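Local coordinates for protein macrophage receptor MARCO (Mus musculus, PDB 2OYA) that probably serves as a macrophage scavenger receptor, recognising ligands through a cysteine-rich domain that carries a basic and an acidic cluster, at residues 77-80 against 85-88; 16-21 against 40-45. One frame throughout, in Å; residues are numbered along the deposited sequence.

Interaction 1 of 2, residues 77-80 against 85-88; sequences SLWD and SWGN. With SO4 (sulfate ion), chain C.
Trp79 and Trp86 meet at the surface of the scavenger receptor cysteine-rich domain, joining two turns of the long loop between strands 64-66 and 98-101. Trp86 presents the far rim of its six-membered ring to one face of the Trp79 indole. Its CZ2 lies 3.6 Å from Trp79 CE2, and its CH2 sits above the same face, toward the rim. The pair is oblique, with planes at 47°, so it is neither a stack nor a T-shaped pair. No direct hydrogen bond crosses between the segments. Water 1 spans them instead, donating to Trp79 O at 2.8 Å and accepting a weak bond from Trp86 NE1 in the plane of that indole.

Each tryptophan is positioned by its own turn. Ser77 OG accepts from Trp79 N at 3.0 Å, an ST turn that leads into the 3-10 segment 78-80. On the other side a type II turn runs from Ser85 to Asn88, closed by Asn88 N to Ser85 O, with Gly87 at positive phi. Further out, Tyr22 stacks on Trp86. A sulfate, probably from the crystallisation liquor, lies at the edge of the Trp86 ring. Trp86 CG lies beside the backbone N (chi1 -71°), which brings CD1 near the sulfate bound at that N. Sulfate O1 accepts from Trp86 N at 2.8 Å, with an N-H...O angle of 149°.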
loop_
_atom_site.group_PDB
_atom_site.type_symbol
_atom_site.label_atom_id
_atom_site.label_comp_id
_atom_site.label_asym_id
_atom_site.label_seq_id
_atom_site.Cartn_x
_atom_site.Cartn_y
_atom_site.Cartn_z
ATOM N N SER A 77 4.326 3.385 -9.552
ATOM C CA SER A 77 4.934 3.120 -8.270
ATOM C C SER A 77 4.545 4.186 -7.247
ATOM O O SER A 77 4.396 5.369 -7.591
ATOM C CB SER A 77 6.457 3.126 -8.473
ATOM O OG SER A 77 7.154 3.146 -7.254
ATOM N N LEU A 78 4.403 3.779 -5.982
ATOM C CA LEU A 78 4.222 4.758 -4.883
ATOM C C LEU A 78 5.417 5.685 -4.748
ATOM O O LEU A 78 5.307 6.793 -4.201
ATOM C CB LEU A 78 4.012 4.062 -3.536
ATOM C CG LEU A 78 2.652 3.428 -3.242
ATOM C CD1 LEU A 78 2.644 2.841 -1.827
ATOM C CD2 LEU A 78 1.527 4.433 -3.396
ATOM N N TRP A 79 6.571 5.217 -5.219
ATOM C CA TRP A 79 7.778 6.031 -5.172
ATOM C C TRP A 79 7.590 7.289 -6.045
ATOM O O TRP A 79 8.190 8.327 -5.776
ATOM C CB TRP A 79 9.009 5.207 -5.594
ATOM C CG TRP A 79 9.700 4.438 -4.453
ATOM C CD1 TRP A 79 10.955 4.677 -3.953
ATOM C CD2 TRP A 79 9.196 3.290 -3.728
ATOM N NE1 TRP A 79 11.257 3.759 -2.954
ATOM C CE2 TRP A 79 10.193 2.910 -2.792
ATOM C CE3 TRP A 79 7.989 2.567 -3.766
ATOM C CZ2 TRP A 79 10.033 1.828 -1.904
ATOM C CZ3 TRP A 79 7.825 1.490 -2.875
ATOM C CH2 TRP A 79 8.855 1.131 -1.961
ATOM N N ASP A 80 6.732 7.195 -7.066
ATOM C CA ASP A 80 6.430 8.343 -7.945
ATOM C C ASP A 80 5.342 9.268 -7.402
ATOM O O ASP A 80 5.105 10.347 -7.959
ATOM C CB ASP A 80 6.029 7.869 -9.339
ATOM C CG ASP A 80 7.178 7.268 -10.096
ATOM O OD1 ASP A 80 8.261 7.892 -10.161
ATOM O OD2 ASP A 80 7.004 6.160 -10.617
ATOM N N SER A 85 7.796 13.165 3.555
ATOM C CA SER A 85 9.127 12.562 3.643
ATOM C C SER A 85 8.961 11.131 4.179
ATOM O O SER A 85 8.110 10.898 5.028
ATOM C CB SER A 85 10.007 13.358 4.615
ATOM O OG SER A 85 10.265 14.659 4.152
ATOM N N TRP A 86 9.756 10.184 3.672
ATOM C CA TRP A 86 9.726 8.818 4.184
ATOM C C TRP A 86 10.019 8.832 5.679
ATOM O O TRP A 86 10.989 9.474 6.124
ATOM C CB TRP A 86 10.754 7.952 3.483
ATOM C CG TRP A 86 10.441 7.614 2.051
ATOM C CD1 TRP A 86 10.792 8.330 0.931
ATOM C CD2 TRP A 86 9.747 6.459 1.586
ATOM N NE1 TRP A 86 10.335 7.697 -0.204
ATOM C CE2 TRP A 86 9.696 6.540 0.169
ATOM C CE3 TRP A 86 9.147 5.358 2.228
ATOM C CZ2 TRP A 86 9.093 5.556 -0.614
ATOM C CZ3 TRP A 86 8.547 4.364 1.431
ATOM C CH2 TRP A 86 8.529 4.480 0.032
ATOM N N GLY A 87 9.158 8.162 6.443
ATOM C CA GLY A 87 9.289 8.049 7.885
ATOM C C GLY A 87 8.784 9.237 8.690
ATOM O O GLY A 87 8.811 9.192 9.924
ATOM N N ASN A 88 8.349 10.297 8.002
ATOM C CA ASN A 88 7.754 11.487 8.641
ATOM C C ASN A 88 6.239 11.343 8.778
ATOM O O ASN A 88 5.515 11.487 7.797
ATOM C CB ASN A 88 8.112 12.760 7.842
ATOM C CG ASN A 88 7.496 14.049 8.427
ATOM O OD1 ASN A 88 7.172 14.973 7.684
ATOM N ND2 ASN A 88 7.356 14.117 9.742
HETATM S S SO4 C . 12.358 11.984 1.143
HETATM O O1 SO4 C . 12.055 11.195 2.356
HETATM O O2 SO4 C . 11.129 12.436 0.488
HETATM O O3 SO4 C . 13.164 13.137 1.534
HETATM O O4 SO4 C . 13.147 11.175 0.220
HETATM O O HOH W 1 9.840 8.348 -3.474
#

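Interaction 2 of 2, residues 16-21 against 40-45; sequences GRAEVY and TVFCRM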
loop_
_atom_site.group_PDB
_atom_site.type_symbol
_atom_site.label_atom_id
_atom_site.label_comp_id
_atom_site.label_asym_id
_atom_site.label_seq_id
_atom_site.Cartn_x
_atom_site.Cartn_y
_atom_site.Cartn_z
ATOM N N GLY A 16 -5.864 -6.597 2.680
ATOM C CA GLY A 16 -5.054 -6.611 3.893
ATOM C C GLY A 16 -4.363 -5.279 4.111
ATOM O O GLY A 16 -4.679 -4.286 3.441
ATOM N N ARG A 17 -3.429 -5.251 5.064
ATOM C CA ARG A 17 -2.693 -4.013 5.342
ATOM C C ARG A 17 -1.620 -3.795 4.269
ATOM O O ARG A 17 -0.900 -4.737 3.897
ATOM C CB ARG A 17 -2.076 -4.080 6.743
ATOM C CG ARG A 17 -1.240 -2.885 7.149
ATOM C CD ARG A 17 -0.730 -3.059 8.593
ATOM N NE ARG A 17 0.053 -4.285 8.750
ATOM C CZ ARG A 17 -0.379 -5.434 9.288
ATOM N NH1 ARG A 17 -1.611 -5.557 9.785
ATOM N NH2 ARG A 17 0.461 -6.462 9.365
ATOM N N ALA A 18 -1.509 -2.554 3.783
ATOM C CA ALA A 18 -0.492 -2.189 2.789
ATOM C C ALA A 18 0.857 -1.946 3.477
ATOM O O ALA A 18 0.968 -1.071 4.356
ATOM C CB ALA A 18 -0.927 -0.937 2.002
ATOM N N GLU A 19 1.870 -2.708 3.077
ATOM C CA GLU A 19 3.226 -2.502 3.621
ATOM C C GLU A 19 4.239 -2.198 2.538
ATOM O O GLU A 19 4.049 -2.571 1.392
ATOM C CB GLU A 19 3.666 -3.686 4.495
ATOM C CG GLU A 19 2.768 -3.828 5.733
ATOM C CD GLU A 19 3.261 -4.839 6.748
ATOM O OE1 GLU A 19 2.588 -4.959 7.799
ATOM O OE2 GLU A 19 4.314 -5.491 6.520
ATOM N N VAL A 20 5.304 -1.491 2.917
ATOM C CA VAL A 20 6.290 -0.993 1.973
ATOM C C VAL A 20 7.678 -1.257 2.557
ATOM O O VAL A 20 7.861 -1.190 3.770
ATOM C CB VAL A 20 6.058 0.527 1.653
ATOM C CG1 VAL A 20 6.217 1.408 2.906
ATOM C CG2 VAL A 20 6.958 1.011 0.555
ATOM N N TYR A 21 8.623 -1.608 1.684
ATOM C CA TYR A 21 9.980 -1.957 2.093
ATOM C C TYR A 21 10.913 -0.770 1.825
ATOM O O TYR A 21 11.141 -0.381 0.663
ATOM C CB TYR A 21 10.440 -3.210 1.330
ATOM C CG TYR A 21 11.686 -3.842 1.895
ATOM C CD1 TYR A 21 11.634 -4.647 3.048
ATOM C CD2 TYR A 21 12.922 -3.646 1.284
ATOM C CE1 TYR A 21 12.795 -5.232 3.569
ATOM C CE2 TYR A 21 14.084 -4.234 1.796
ATOM C CZ TYR A 21 14.013 -5.025 2.925
ATOM O OH TYR A 21 15.167 -5.605 3.440
ATOM N N THR A 40 -4.943 2.106 -5.806
ATOM C CA THR A 40 -4.763 1.616 -7.176
ATOM C C THR A 40 -3.277 1.599 -7.542
ATOM O O THR A 40 -2.807 0.642 -8.151
ATOM C CB THR A 40 -5.610 2.435 -8.179
ATOM O OG1 THR A 40 -6.998 2.227 -7.873
ATOM C CG2 THR A 40 -5.365 2.015 -9.635
ATOM N N VAL A 41 -2.538 2.649 -7.180
ATOM C CA VAL A 41 -1.094 2.637 -7.455
ATOM C C VAL A 41 -0.399 1.496 -6.716
ATOM O O VAL A 41 0.378 0.740 -7.318
ATOM C CB VAL A 41 -0.411 3.993 -7.171
ATOM C CG1 VAL A 41 1.098 3.874 -7.371
ATOM C CG2 VAL A 41 -0.988 5.046 -8.087
ATOM N N PHE A 42 -0.711 1.349 -5.431
ATOM C CA PHE A 42 -0.120 0.279 -4.630
ATOM C C PHE A 42 -0.439 -1.077 -5.253
ATOM O O PHE A 42 0.459 -1.895 -5.450
ATOM C CB PHE A 42 -0.650 0.353 -3.185
ATOM C CG PHE A 42 -0.174 -0.769 -2.298
ATOM C CD1 PHE A 42 0.935 -0.589 -1.472
ATOM C CD2 PHE A 42 -0.839 -2.004 -2.279
ATOM C CE1 PHE A 42 1.384 -1.633 -0.643
ATOM C CE2 PHE A 42 -0.394 -3.052 -1.468
ATOM C CZ PHE A 42 0.730 -2.856 -0.644
ATOM N N CYS A 43 -1.719 -1.310 -5.564
ATOM C CA CYS A 43 -2.153 -2.592 -6.127
ATOM C C CYS A 43 -1.549 -2.882 -7.518
ATOM O O CYS A 43 -1.210 -4.022 -7.817
ATOM C CB CYS A 43 -3.681 -2.664 -6.171
ATOM S SG CYS A 43 -4.439 -2.689 -4.521
ATOM N N ARG A 44 -1.397 -1.843 -8.334
ATOM C CA ARG A 44 -0.743 -1.930 -9.645
ATOM C C ARG A 44 0.676 -2.473 -9.521
ATOM O O ARG A 44 1.126 -3.285 -10.362
ATOM C CB ARG A 44 -0.745 -0.549 -10.298
ATOM C CG ARG A 44 0.029 -0.401 -11.606
ATOM C CD ARG A 44 -0.158 1.024 -12.134
ATOM N NE ARG A 44 -1.556 1.332 -12.448
ATOM C CZ ARG A 44 -2.120 2.517 -12.234
ATOM N NH1 ARG A 44 -1.413 3.501 -11.678
ATOM N NH2 ARG A 44 -3.396 2.712 -12.560
ATOM N N MET A 45 1.372 -2.067 -8.461
ATOM C CA MET A 45 2.727 -2.565 -8.215
ATOM C C MET A 45 2.769 -4.087 -8.079
ATOM O O MET A 45 3.756 -4.730 -8.471
ATOM C CB MET A 45 3.329 -1.902 -6.985
ATOM C CG MET A 45 3.547 -0.408 -7.153
ATOM S SD MET A 45 4.178 0.327 -5.642
ATOM C CE MET A 45 5.847 -0.354 -5.572
#
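The backbones of 16-21 and 40-45 come nearest at Ala18 and Phe42, whose CA atoms are 7.8 Å apart. The chain turns a corner at Gly16 and then runs past the helix. No hydrogen bond joins the segments, so side-chain packing carries the contact.

Phe42 bridges the gap. Its CG is anti to the backbone N (chi1 176°), and the ring extends from the helix to the strand. Ala18 CB sits over one face in a CH-pi contact, 3.8 Å from the ring centroid and 20° off the normal. It is displaced toward the CE1 and CZ rim, with CE1 at 3.6 Å. Glu19 O meets the same ring differently: it lies in the ring plane at the edge, 3.5 Å from Phe42 CE1. One ring thus uses a face for a methyl group and an edge for a carbonyl oxygen.

CB of Glu19 points away from the helix, and its carboxylate forms a salt bridge with Arg17. Arg17 NE and NH2 both hydrogen-bond Glu19 OE1 side-on, NE at 2.8 Å and NH2 at 3.0 Å. OE1 lies in the guanidinium plane and uses its anti lone pair for NE.

Within the scavenger receptor cysteine-rich fold, this contact packs helix 36-45 against strand 17-22. Val99 of strand 98-101 touches Ala18, Phe42 and Cys43, and the Cys43-Cys101 disulfide ties the helix to that strand.

Both segments of interaction 2 precede those of interaction 1 in the chain. Their centres are about 12 Å apart within the same scavenger receptor cysteine-rich domain. The centre of interaction 2 is about 3 Å from the centre of the chain, that of interaction 1 about 11 Å, at the surface. The two touch directly. Trp79 packs on Val20 of strand 17-22 and its CZ2 comes near Tyr21 O, while Ser77 and Leu78 lie against Val41 and Met45 of helix 36-45. Packing therefore runs continuously from the strand-helix core to the tryptophan pair. The loop of interaction 1 is anchored on both elements that interaction 2 joins.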